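Local structure of type-2 restriction enzyme AgeI (Thalassobius gelatinovorus, 5DWA) at residues L41-M53 / W88-E102. The protein recognises the double-stranded DNA sequence 5'-ACCGGT-3' and cuts it after the first A, acting as a PD-(D/E)XK restriction endonuclease. Sequence-based numbering, arbitrary orientation.
With nucleotides of chain C; nucleotides of chain D.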
ATOM      1  N   LEU A  41       2.339  21.740 -16.129  1.00 21.41           N
ATOM      2  CA  LEU A  41       3.337  20.678 -16.124  1.00 18.34           C
ATOM      3  C   LEU A  41       3.005  19.668 -15.043  1.00 16.92           C
ATOM      4  O   LEU A  41       3.073  19.989 -13.860  1.00 17.67           O
ATOM      5  CB  LEU A  41       4.742  21.240 -15.912  1.00 18.72           C
ATOM      6  CG  LEU A  41       5.851  20.181 -15.875  1.00 18.81           C
ATOM      7  CD1 LEU A  41       5.948  19.422 -17.199  1.00 19.50           C
ATOM      8  CD2 LEU A  41       7.182  20.810 -15.512  1.00 18.16           C
ATOM      9  N   LYS A  42       2.622  18.464 -15.449  1.00 16.89           N
ATOM     10  CA  LYS A  42       2.385  17.389 -14.483  1.00 15.26           C
ATOM     11  C   LYS A  42       3.666  17.100 -13.730  1.00 14.27           C
ATOM     12  O   LYS A  42       4.740  17.046 -14.309  1.00 16.15           O
ATOM     13  CB  LYS A  42       1.886  16.127 -15.181  1.00 16.38           C
ATOM     14  CG  LYS A  42       0.520  16.287 -15.854  1.00 17.93           C
ATOM     15  CD  LYS A  42       0.059  15.001 -16.524  1.00 21.09           C
ATOM     16  CE  LYS A  42       0.821  14.727 -17.806  1.00 24.30           C
ATOM     17  NZ  LYS A  42       0.576  15.803 -18.809  1.00 26.26           N
ATOM     18  N   SER A  43       3.562  16.897 -12.425  1.00 13.34           N
ATOM     19  CA  SER A  43       4.772  16.670 -11.660  1.00 13.46           C
ATOM     20  C   SER A  43       5.432  15.338 -11.996  1.00 13.60           C
ATOM     21  O   SER A  43       6.631  15.182 -11.776  1.00 14.47           O
ATOM     22  CB  SER A  43       4.481  16.750 -10.170  1.00 14.30           C
ATOM     23  OG  SER A  43       4.319  18.100  -9.805  1.00 16.81           O
ATOM     24  N   ARG A  44       4.681  14.380 -12.532  1.00 13.31           N
ATOM     25  CA  ARG A  44       5.317  13.132 -12.942  1.00 13.34           C
ATOM     26  C   ARG A  44       6.348  13.432 -14.029  1.00 13.60           C
ATOM     27  O   ARG A  44       7.402  12.798 -14.092  1.00 14.51           O
ATOM     28  CB  ARG A  44       4.293  12.088 -13.426  1.00 12.79           C
ATOM     29  CG  ARG A  44       3.605  12.391 -14.748  1.00 13.75           C
ATOM     30  CD  ARG A  44       2.672  11.261 -15.110  1.00 15.56           C
ATOM     31  NE  ARG A  44       2.101  11.415 -16.448  1.00 17.58           N
ATOM     32  CZ  ARG A  44       0.880  11.010 -16.776  1.00 18.24           C
ATOM     33  NH1 ARG A  44       0.098  10.451 -15.864  1.00 17.93           N
ATOM     34  NH2 ARG A  44       0.433  11.183 -18.015  1.00 18.87           N
ATOM     35  N   ASP A  45       6.058  14.439 -14.846  1.00 13.39           N
ATOM     36  CA  ASP A  45       6.992  14.875 -15.880  1.00 14.80           C
ATOM     37  C   ASP A  45       8.137  15.714 -15.319  1.00 15.25           C
ATOM     38  O   ASP A  45       9.295  15.551 -15.717  1.00 17.14           O
ATOM     39  CB  ASP A  45       6.250  15.660 -16.967  1.00 15.69           C
ATOM     40  CG  ASP A  45       5.351  14.783 -17.791  1.00 17.80           C
ATOM     41  OD1 ASP A  45       5.750  13.631 -18.069  1.00 18.57           O
ATOM     42  OD2 ASP A  45       4.247  15.235 -18.158  1.00 19.46           O
ATOM     43  N   ALA A  46       7.825  16.604 -14.380  1.00 14.72           N
ATOM     44  CA  ALA A  46       8.854  17.379 -13.701  1.00 14.36           C
ATOM     45  C   ALA A  46       9.876  16.474 -13.004  1.00 14.07           C
ATOM     46  O   ALA A  46      11.079  16.619 -13.192  1.00 15.05           O
ATOM     47  CB  ALA A  46       8.215  18.328 -12.701  1.00 14.22           C
ATOM     48  N   ILE A  47       9.393  15.539 -12.194  1.00 13.35           N
ATOM     49  CA  ILE A  47      10.282  14.665 -11.443  1.00 13.10           C
ATOM     50  C   ILE A  47      11.002  13.690 -12.372  1.00 12.59           C
ATOM     51  O   ILE A  47      12.208  13.473 -12.250  1.00 13.68           O
ATOM     52  CB  ILE A  47       9.499  13.895 -10.367  1.00 12.38           C
ATOM     53  CG1 ILE A  47       8.846  14.857  -9.372  1.00 12.29           C
ATOM     54  CG2 ILE A  47      10.397  12.902  -9.627  1.00 12.56           C
ATOM     55  CD1 ILE A  47       7.703  14.217  -8.613  1.00 12.60           C
ATOM     56  N   GLY A  48      10.255  13.129 -13.323  1.00 12.33           N
ATOM     57  CA  GLY A  48      10.809  12.169 -14.259  1.00 13.28           C
ATOM     58  C   GLY A  48      11.935  12.766 -15.074  1.00 14.10           C
ATOM     59  O   GLY A  48      13.023  12.183 -15.169  1.00 14.65           O
ATOM     60  N   GLN A  49      11.684  13.935 -15.655  1.00 15.65           N
ATOM     61  CA  GLN A  49      12.700  14.585 -16.479  1.00 16.39           C
ATOM     62  C   GLN A  49      13.855  15.088 -15.623  1.00 15.89           C
ATOM     63  O   GLN A  49      15.012  14.990 -16.027  1.00 17.20           O
ATOM     64  CB  GLN A  49      12.094  15.731 -17.305  1.00 18.81           C
ATOM     65  CG  GLN A  49      11.086  15.286 -18.370  1.00 21.00           C
ATOM     66  CD  GLN A  49      11.621  14.210 -19.319  1.00 24.68           C
ATOM     67  OE1 GLN A  49      12.812  14.167 -19.633  1.00 27.07           O
ATOM     68  NE2 GLN A  49      10.731  13.332 -19.775  1.00 24.96           N
ATOM     69  N   ALA A  50      13.565  15.592 -14.420  1.00 15.36           N
ATOM     70  CA  ALA A  50      14.637  16.012 -13.532  1.00 15.48           C
ATOM     71  C   ALA A  50      15.540  14.843 -13.134  1.00 15.64           C
ATOM     72  O   ALA A  50      16.747  15.009 -12.944  1.00 16.37           O
ATOM     73  CB  ALA A  50      14.069  16.681 -12.301  1.00 16.47           C
ATOM     74  N   PHE A  51      14.966  13.654 -13.006  1.00 14.15           N
ATOM     75  CA  PHE A  51      15.774  12.496 -12.659  1.00 13.51           C
ATOM     76  C   PHE A  51      16.718  12.116 -13.794  1.00 13.12           C
ATOM     77  O   PHE A  51      17.885  11.791 -13.567  1.00 14.64           O
ATOM     78  CB  PHE A  51      14.881  11.307 -12.286  1.00 13.08           C
ATOM     79  CG  PHE A  51      15.646  10.092 -11.834  1.00 12.12           C
ATOM     80  CD1 PHE A  51      16.525  10.171 -10.760  1.00 13.61           C
ATOM     81  CD2 PHE A  51      15.471   8.864 -12.461  1.00 13.27           C
ATOM     82  CE1 PHE A  51      17.227   9.050 -10.332  1.00 13.36           C
ATOM     83  CE2 PHE A  51      16.166   7.740 -12.042  1.00 13.15           C
ATOM     84  CZ  PHE A  51      17.042   7.831 -10.970  1.00 12.44           C
ATOM     85  N   VAL A  52      16.209  12.145 -15.020  1.00 14.40           N
ATOM     86  CA  VAL A  52      17.036  11.851 -16.185  1.00 15.54           C
ATOM     87  C   VAL A  52      18.158  12.885 -16.295  1.00 16.64           C
ATOM     88  O   VAL A  52      19.316  12.542 -16.558  1.00 19.57           O
ATOM     89  CB  VAL A  52      16.195  11.836 -17.464  1.00 15.50           C
ATOM     90  CG1 VAL A  52      17.078  11.709 -18.697  1.00 17.00           C
ATOM     91  CG2 VAL A  52      15.194  10.691 -17.422  1.00 15.42           C
ATOM     92  N   MET A  53      17.808  14.143 -16.055  1.00 16.80           N
ATOM     93  CA  MET A  53      18.788  15.220 -16.036  1.00 16.53           C
ATOM     94  C   MET A  53      19.809  15.023 -14.919  1.00 16.52           C
ATOM     95  O   MET A  53      21.017  15.110 -15.148  1.00 17.51           O
ATOM     96  CB  MET A  53      18.082  16.574 -15.893  1.00 17.71           C
ATOM     97  CG  MET A  53      19.010  17.788 -15.886  1.00 17.44           C
ATOM     98  SD  MET A  53      19.480  18.242 -14.209  1.00 19.77           S
ATOM     99  CE  MET A  53      20.344  19.785 -14.538  1.00 21.14           C
ATOM    100  N   TRP A  88       3.746  14.086  -3.403  1.00 12.69           N
ATOM    101  CA  TRP A  88       4.872  13.249  -3.784  1.00 11.14           C
ATOM    102  C   TRP A  88       4.458  11.795  -4.012  1.00 11.03           C
ATOM    103  O   TRP A  88       4.885  11.179  -4.989  1.00 12.01           O
ATOM    104  CB  TRP A  88       5.968  13.337  -2.716  1.00 10.91           C
ATOM    105  CG  TRP A  88       7.113  12.401  -2.958  1.00 10.95           C
ATOM    106  CD1 TRP A  88       7.360  11.219  -2.301  1.00 10.01           C
ATOM    107  CD2 TRP A  88       8.176  12.561  -3.905  1.00 10.94           C
ATOM    108  NE1 TRP A  88       8.502  10.636  -2.790  1.00 10.70           N
ATOM    109  CE2 TRP A  88       9.026  11.439  -3.773  1.00 10.24           C
ATOM    110  CE3 TRP A  88       8.491  13.537  -4.862  1.00 11.95           C
ATOM    111  CZ2 TRP A  88      10.168  11.265  -4.561  1.00 12.01           C
ATOM    112  CZ3 TRP A  88       9.630  13.366  -5.641  1.00 11.88           C
ATOM    113  CH2 TRP A  88      10.457  12.238  -5.483  1.00 12.28           C
ATOM    114  N   VAL A  89       3.625  11.234  -3.131  1.00  9.97           N
ATOM    115  CA  VAL A  89       3.152   9.861  -3.335  1.00 11.92           C
ATOM    116  C   VAL A  89       2.465   9.724  -4.694  1.00 12.15           C
ATOM    117  O   VAL A  89       2.752   8.802  -5.452  1.00 13.57           O
ATOM    118  CB  VAL A  89       2.169   9.424  -2.237  1.00 11.91           C
ATOM    119  CG1 VAL A  89       1.585   8.052  -2.554  1.00 12.47           C
ATOM    120  CG2 VAL A  89       2.856   9.431  -0.875  1.00 10.31           C
ATOM    121  N   ARG A  90       1.581  10.674  -4.996  1.00 10.82           N
ATOM    122  CA  ARG A  90       0.739  10.589  -6.183  1.00 11.94           C
ATOM    123  C   ARG A  90       1.523  10.815  -7.474  1.00 11.95           C
ATOM    124  O   ARG A  90       1.197  10.232  -8.516  1.00 14.20           O
ATOM    125  CB  ARG A  90      -0.401  11.600  -6.066  1.00 12.50           C
ATOM    126  CG  ARG A  90      -1.253  11.726  -7.320  1.00 13.69           C
ATOM    127  CD  ARG A  90      -1.997  10.439  -7.652  1.00 15.39           C
ATOM    128  NE  ARG A  90      -2.830  10.656  -8.837  1.00 16.87           N
ATOM    129  CZ  ARG A  90      -2.633  10.093 -10.023  1.00 18.90           C
ATOM    130  NH1 ARG A  90      -1.652   9.220 -10.201  1.00 20.32           N
ATOM    131  NH2 ARG A  90      -3.443  10.395 -11.038  1.00 21.03           N
ATOM    132  N   THR A  91       2.561  11.645  -7.411  1.00 11.94           N
ATOM    133  CA  THR A  91       3.291  12.021  -8.629  1.00 12.65           C
ATOM    134  C   THR A  91       4.591  11.246  -8.871  1.00 12.62           C
ATOM    135  O   THR A  91       4.988  11.042 -10.019  1.00 13.60           O
ATOM    136  CB  THR A  91       3.619  13.521  -8.623  1.00 13.08           C
ATOM    137  OG1 THR A  91       4.411  13.844  -7.469  1.00 13.32           O
ATOM    138  CG2 THR A  91       2.331  14.328  -8.600  1.00 14.10           C
ATOM    139  N   SER A  92       5.258  10.800  -7.809  1.00 11.36           N
ATOM    140  CA  SER A  92       6.594  10.223  -7.970  1.00 11.10           C
ATOM    141  C   SER A  92       6.595   8.794  -8.521  1.00 12.77           C
ATOM    142  O   SER A  92       7.539   8.397  -9.190  1.00 13.97           O
ATOM    143  CB  SER A  92       7.356  10.280  -6.637  1.00 11.62           C
ATOM    144  OG  SER A  92       6.793   9.409  -5.666  1.00 12.13           O
ATOM    145  N   GLY A  93       5.540   8.035  -8.254  1.00 13.19           N
ATOM    146  CA  GLY A  93       5.424   6.688  -8.790  1.00 14.21           C
ATOM    147  C   GLY A  93       5.366   6.732 -10.300  1.00 14.25           C
ATOM    148  O   GLY A  93       6.135   6.063 -10.993  1.00 14.79           O
ATOM    149  N   GLU A  94       4.459   7.555 -10.817  1.00 13.50           N
ATOM    150  CA  GLU A  94       4.363   7.724 -12.257  1.00 12.40           C
ATOM    151  C   GLU A  94       5.614   8.392 -12.827  1.00 13.10           C
ATOM    152  O   GLU A  94       5.990   8.152 -13.979  1.00 12.33           O
ATOM    153  CB  GLU A  94       3.110   8.525 -12.616  1.00 13.49           C
ATOM    154  CG  GLU A  94       1.834   7.765 -12.264  1.00 16.11           C
ATOM    155  CD  GLU A  94       0.576   8.369 -12.856  1.00 18.90           C
ATOM    156  OE1 GLU A  94       0.604   9.556 -13.232  1.00 18.78           O
ATOM    157  OE2 GLU A  94      -0.439   7.636 -12.956  1.00 22.46           O
ATOM    158  N   ALA A  95       6.281   9.217 -12.030  1.00 12.82           N
ATOM    159  CA  ALA A  95       7.501   9.856 -12.511  1.00 11.23           C
ATOM    160  C   ALA A  95       8.592   8.831 -12.812  1.00 11.56           C
ATOM    161  O   ALA A  95       9.362   9.012 -13.746  1.00 12.24           O
ATOM    162  CB  ALA A  95       8.005  10.877 -11.505  1.00 11.79           C
ATOM    163  N   PHE A  96       8.679   7.759 -12.027  1.00 11.84           N
ATOM    164  CA  PHE A  96       9.706   6.757 -12.296  1.00 11.76           C
ATOM    165  C   PHE A  96       9.401   6.019 -13.613  1.00 11.65           C
ATOM    166  O   PHE A  96      10.310   5.716 -14.394  1.00 12.06           O
ATOM    167  CB  PHE A  96       9.827   5.793 -11.109  1.00 12.45           C
ATOM    168  CG  PHE A  96      10.893   4.748 -11.279  1.00 12.09           C
ATOM    169  CD1 PHE A  96      12.153   5.073 -11.750  1.00 13.19           C
ATOM    170  CD2 PHE A  96      10.628   3.432 -10.944  1.00 12.84           C
ATOM    171  CE1 PHE A  96      13.129   4.094 -11.892  1.00 13.32           C
ATOM    172  CE2 PHE A  96      11.594   2.444 -11.087  1.00 12.85           C
ATOM    173  CZ  PHE A  96      12.846   2.775 -11.563  1.00 13.72           C
ATOM    174  N   GLU A  97       8.124   5.744 -13.869  1.00 11.28           N
ATOM    175  CA  GLU A  97       7.714   5.218 -15.179  1.00 11.89           C
ATOM    176  C   GLU A  97       8.152   6.149 -16.317  1.00 12.63           C
ATOM    177  O   GLU A  97       8.720   5.695 -17.314  1.00 12.77           O
ATOM    178  CB  GLU A  97       6.207   5.029 -15.244  1.00 12.41           C
ATOM    179  CG  GLU A  97       5.660   4.103 -14.168  1.00 14.57           C
ATOM    180  CD  GLU A  97       4.154   4.029 -14.256  1.00 18.88           C
ATOM    181  OE1 GLU A  97       3.652   3.446 -15.236  1.00 20.00           O
ATOM    182  OE2 GLU A  97       3.471   4.587 -13.377  1.00 22.25           O
ATOM    183  N   VAL A  98       7.865   7.443 -16.175  1.00 12.45           N
ATOM    184  CA  VAL A  98       8.288   8.437 -17.170  1.00 12.27           C
ATOM    185  C   VAL A  98       9.790   8.361 -17.406  1.00 12.58           C
ATOM    186  O   VAL A  98      10.249   8.357 -18.542  1.00 13.75           O
ATOM    187  CB  VAL A  98       7.916   9.874 -16.737  1.00 13.02           C
ATOM    188  CG1 VAL A  98       8.618  10.915 -17.626  1.00 13.86           C
ATOM    189  CG2 VAL A  98       6.417  10.070 -16.793  1.00 13.66           C
ATOM    190  N   ALA A  99      10.554   8.300 -16.325  1.00 12.05           N
ATOM    191  CA  ALA A  99      12.007   8.275 -16.419  1.00 12.82           C
ATOM    192  C   ALA A  99      12.520   6.997 -17.095  1.00 12.20           C
ATOM    193  O   ALA A  99      13.448   7.062 -17.898  1.00 12.42           O
ATOM    194  CB  ALA A  99      12.624   8.429 -15.035  1.00 13.35           C
ATOM    195  N   LEU A 100      11.928   5.845 -16.780  1.00 12.03           N
ATOM    196  CA  LEU A 100      12.339   4.588 -17.406  1.00 13.18           C
ATOM    197  C   LEU A 100      12.158   4.644 -18.925  1.00 12.56           C
ATOM    198  O   LEU A 100      13.046   4.242 -19.681  1.00 12.98           O
ATOM    199  CB  LEU A 100      11.550   3.404 -16.841  1.00 14.15           C
ATOM    200  CG  LEU A 100      11.982   2.922 -15.465  1.00 13.91           C
ATOM    201  CD1 LEU A 100      10.952   1.916 -14.952  1.00 15.36           C
ATOM    202  CD2 LEU A 100      13.365   2.294 -15.535  1.00 13.87           C
ATOM    203  N   VAL A 101      11.007   5.147 -19.361  1.00 12.49           N
ATOM    204  CA  VAL A 101      10.690   5.233 -20.783  1.00 12.92           C
ATOM    205  C   VAL A 101      11.623   6.222 -21.483  1.00 15.04           C
ATOM    206  O   VAL A 101      12.178   5.918 -22.550  1.00 15.37           O
ATOM    207  CB  VAL A 101       9.228   5.656 -21.001  1.00 12.97           C
ATOM    208  CG1 VAL A 101       8.960   5.947 -22.478  1.00 14.35           C
ATOM    209  CG2 VAL A 101       8.284   4.586 -20.487  1.00 12.75           C
ATOM    210  N   GLU A 102      11.816   7.383 -20.864  1.00 14.71           N
ATOM    211  CA  GLU A 102      12.677   8.425 -21.428  1.00 15.64           C
ATOM    212  C   GLU A 102      14.122   7.946 -21.577  1.00 16.04           C
ATOM    213  O   GLU A 102      14.771   8.197 -22.601  1.00 17.37           O
ATOM    214  CB  GLU A 102      12.629   9.682 -20.554  1.00 18.61           C
ATOM    215  CG  GLU A 102      13.466  10.852 -21.071  1.00 21.20           C
ATOM    216  CD  GLU A 102      12.839  11.535 -22.264  1.00 23.72           C
ATOM    217  OE1 GLU A 102      11.604  11.734 -22.266  1.00 25.68           O
ATOM    218  OE2 GLU A 102      13.581  11.868 -23.209  1.00 24.79           O
TER
ATOM    219  P    DC C   6       4.825   3.616  -5.803  1.00 23.56           P
ATOM    220  OP1  DC C   6       6.015   3.624  -6.637  1.00 23.86           O
ATOM    221  OP2  DC C   6       4.222   2.374  -5.289  1.00 27.58           O
ATOM    222  O5'  DC C   6       5.158   4.539  -4.545  1.00 17.38           O
ATOM    223  C5'  DC C   6       5.604   5.846  -4.754  1.00 15.04           C
ATOM    224  C4'  DC C   6       5.704   6.555  -3.425  1.00 12.75           C
ATOM    225  O4'  DC C   6       4.419   6.551  -2.771  1.00 13.05           O
ATOM    226  C3'  DC C   6       6.693   5.960  -2.437  1.00 11.36           C
ATOM    227  O3'  DC C   6       7.336   7.019  -1.790  1.00 11.16           O
ATOM    228  C2'  DC C   6       5.801   5.172  -1.466  1.00 11.86           C
ATOM    229  C1'  DC C   6       4.521   5.996  -1.471  1.00 13.01           C
ATOM    230  N1   DC C   6       3.294   5.205  -1.259  1.00 12.67           N
ATOM    231  C2   DC C   6       2.407   5.526  -0.226  1.00 13.16           C
ATOM    232  O2   DC C   6       2.679   6.446   0.555  1.00 13.75           O
ATOM    233  N3   DC C   6       1.273   4.796  -0.092  1.00 13.80           N
ATOM    234  C4   DC C   6       1.003   3.819  -0.952  1.00 14.24           C
ATOM    235  N4   DC C   6      -0.123   3.125  -0.775  1.00 14.75           N
ATOM    236  C5   DC C   6       1.875   3.504  -2.026  1.00 13.79           C
ATOM    237  C6   DC C   6       2.992   4.215  -2.147  1.00 12.89           C
TER
ATOM    238  P    DG D  11      -1.645  15.742 -12.486  1.00 15.70           P
ATOM    239  OP1  DG D  11      -0.323  15.646 -11.821  1.00 16.24           O
ATOM    240  OP2  DG D  11      -2.052  17.052 -13.079  1.00 17.92           O
ATOM    241  O5'  DG D  11      -1.744  14.662 -13.637  1.00 16.52           O
ATOM    242  C5'  DG D  11      -1.376  13.316 -13.403  1.00 17.46           C
ATOM    243  C4'  DG D  11      -2.394  12.380 -14.018  1.00 20.07           C
ATOM    244  O4'  DG D  11      -3.574  12.339 -13.174  1.00 19.87           O
ATOM    245  C3'  DG D  11      -2.888  12.783 -15.408  1.00 22.36           C
ATOM    246  O3'  DG D  11      -3.116  11.619 -16.198  1.00 26.17           O
ATOM    247  C2'  DG D  11      -4.194  13.517 -15.105  1.00 20.73           C
ATOM    248  C1'  DG D  11      -4.718  12.715 -13.927  1.00 20.08           C
ATOM    249  N9   DG D  11      -5.604  13.468 -13.042  1.00 21.30           N
ATOM    250  C8   DG D  11      -5.606  14.825 -12.819  1.00 22.69           C
ATOM    251  N7   DG D  11      -6.504  15.205 -11.950  1.00 22.64           N
ATOM    252  C5   DG D  11      -7.130  14.025 -11.570  1.00 23.06           C
ATOM    253  C6   DG D  11      -8.186  13.799 -10.649  1.00 24.37           C
ATOM    254  O6   DG D  11      -8.801  14.625  -9.962  1.00 26.42           O
ATOM    255  N1   DG D  11      -8.513  12.454 -10.563  1.00 23.90           N
ATOM    256  C2   DG D  11      -7.904  11.451 -11.268  1.00 23.15           C
ATOM    257  N2   DG D  11      -8.366  10.222 -11.055  1.00 23.16           N
ATOM    258  N3   DG D  11      -6.916  11.642 -12.133  1.00 22.27           N
ATOM    259  C4   DG D  11      -6.583  12.949 -12.233  1.00 22.01           C
TER
ATOM    260  P    DC C   5      -0.604   1.329  -7.207  1.00 26.93           P
ATOM    261  OP1  DC C   5      -0.428   0.624  -8.502  1.00 27.58           O
ATOM    262  OP2  DC C   5      -0.886   0.556  -5.979  1.00 30.66           O
ATOM    263  O5'  DC C   5       0.683   2.237  -6.958  1.00 23.77           O
ATOM    264  C5'  DC C   5       1.137   3.116  -7.973  1.00 22.20           C
ATOM    265  C4'  DC C   5       1.474   4.469  -7.384  1.00 19.26           C
ATOM    266  O4'  DC C   5       0.269   5.100  -6.938  1.00 17.98           O
ATOM    267  C3'  DC C   5       2.368   4.400  -6.162  1.00 19.37           C
ATOM    268  O3'  DC C   5       3.708   4.458  -6.590  1.00 20.77           O
ATOM    269  C2'  DC C   5       1.969   5.653  -5.362  1.00 18.12           C
ATOM    270  C1'  DC C   5       0.545   5.964  -5.849  1.00 17.24           C
ATOM    271  N1   DC C   5      -0.533   5.763  -4.823  1.00 17.17           N
ATOM    272  C2   DC C   5      -1.270   6.861  -4.362  1.00 16.41           C
ATOM    273  O2   DC C   5      -1.008   7.979  -4.804  1.00 15.82           O
ATOM    274  N3   DC C   5      -2.254   6.666  -3.450  1.00 17.82           N
ATOM    275  C4   DC C   5      -2.511   5.428  -2.998  1.00 18.47           C
ATOM    276  N4   DC C   5      -3.493   5.281  -2.104  1.00 20.02           N
ATOM    277  C5   DC C   5      -1.781   4.296  -3.462  1.00 18.89           C
ATOM    278  C6   DC C   5      -0.811   4.502  -4.359  1.00 18.69           C
TER
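Arg44 NH1 donates to Glu94 OE1 at 2.8 Å, a salt bridge between the two helices, with the oxygen close to the guanidinium plane but approached from above the carboxylate, the two flat groups being turned 54° apart. From Glu94's own helix, Arg90 NH1 reaches the other oxygen, Glu94 OE2, in a weak bond of 3.4 Å, while its NH2 lies 2.9 Å from O4' of DG11 of chain D. The Arg44 side chain leaves between its backbone N and carbonyl carbon (chi1 70°), then runs extended over Glu94 CB toward the DNA backbone. A methionine in place of Arg44 would probably leave Glu94 OE1 without its charged mate and the carboxylate freer to turn.

Behind this network the contact illustrates how small residues let helices come close: the axes approach to 7.5 Å at -48°. Ala95 CB sits 3.3 Å from Arg44 O, and at Gly48 a side chain would collide with Val98, itself a knob among Arg44, Asp45, Gly48 and Gln49. From the other helix, Ile47 is a knob among Trp88, Thr91, Ser92 and Ala95, its CD1 3.6 Å from Trp88 CZ3. Further along, the bent Gln49 chain delivers NE2 to Glu102 OE1 at 3.1 Å, amide and carboxylate nearly perpendicular.

Trp88 NE1 hydrogen-bonds to a DNA phosphate, so the same helix packs against its partner and contacts DNA. Helix 63-78 lies against Ile47, Phe51 and Ala95, helix 22-36 covers Ala46 and Ala50, and Phe96 and Leu100 carry helix 84-109 onto strand 159-168 of the mixed sheet.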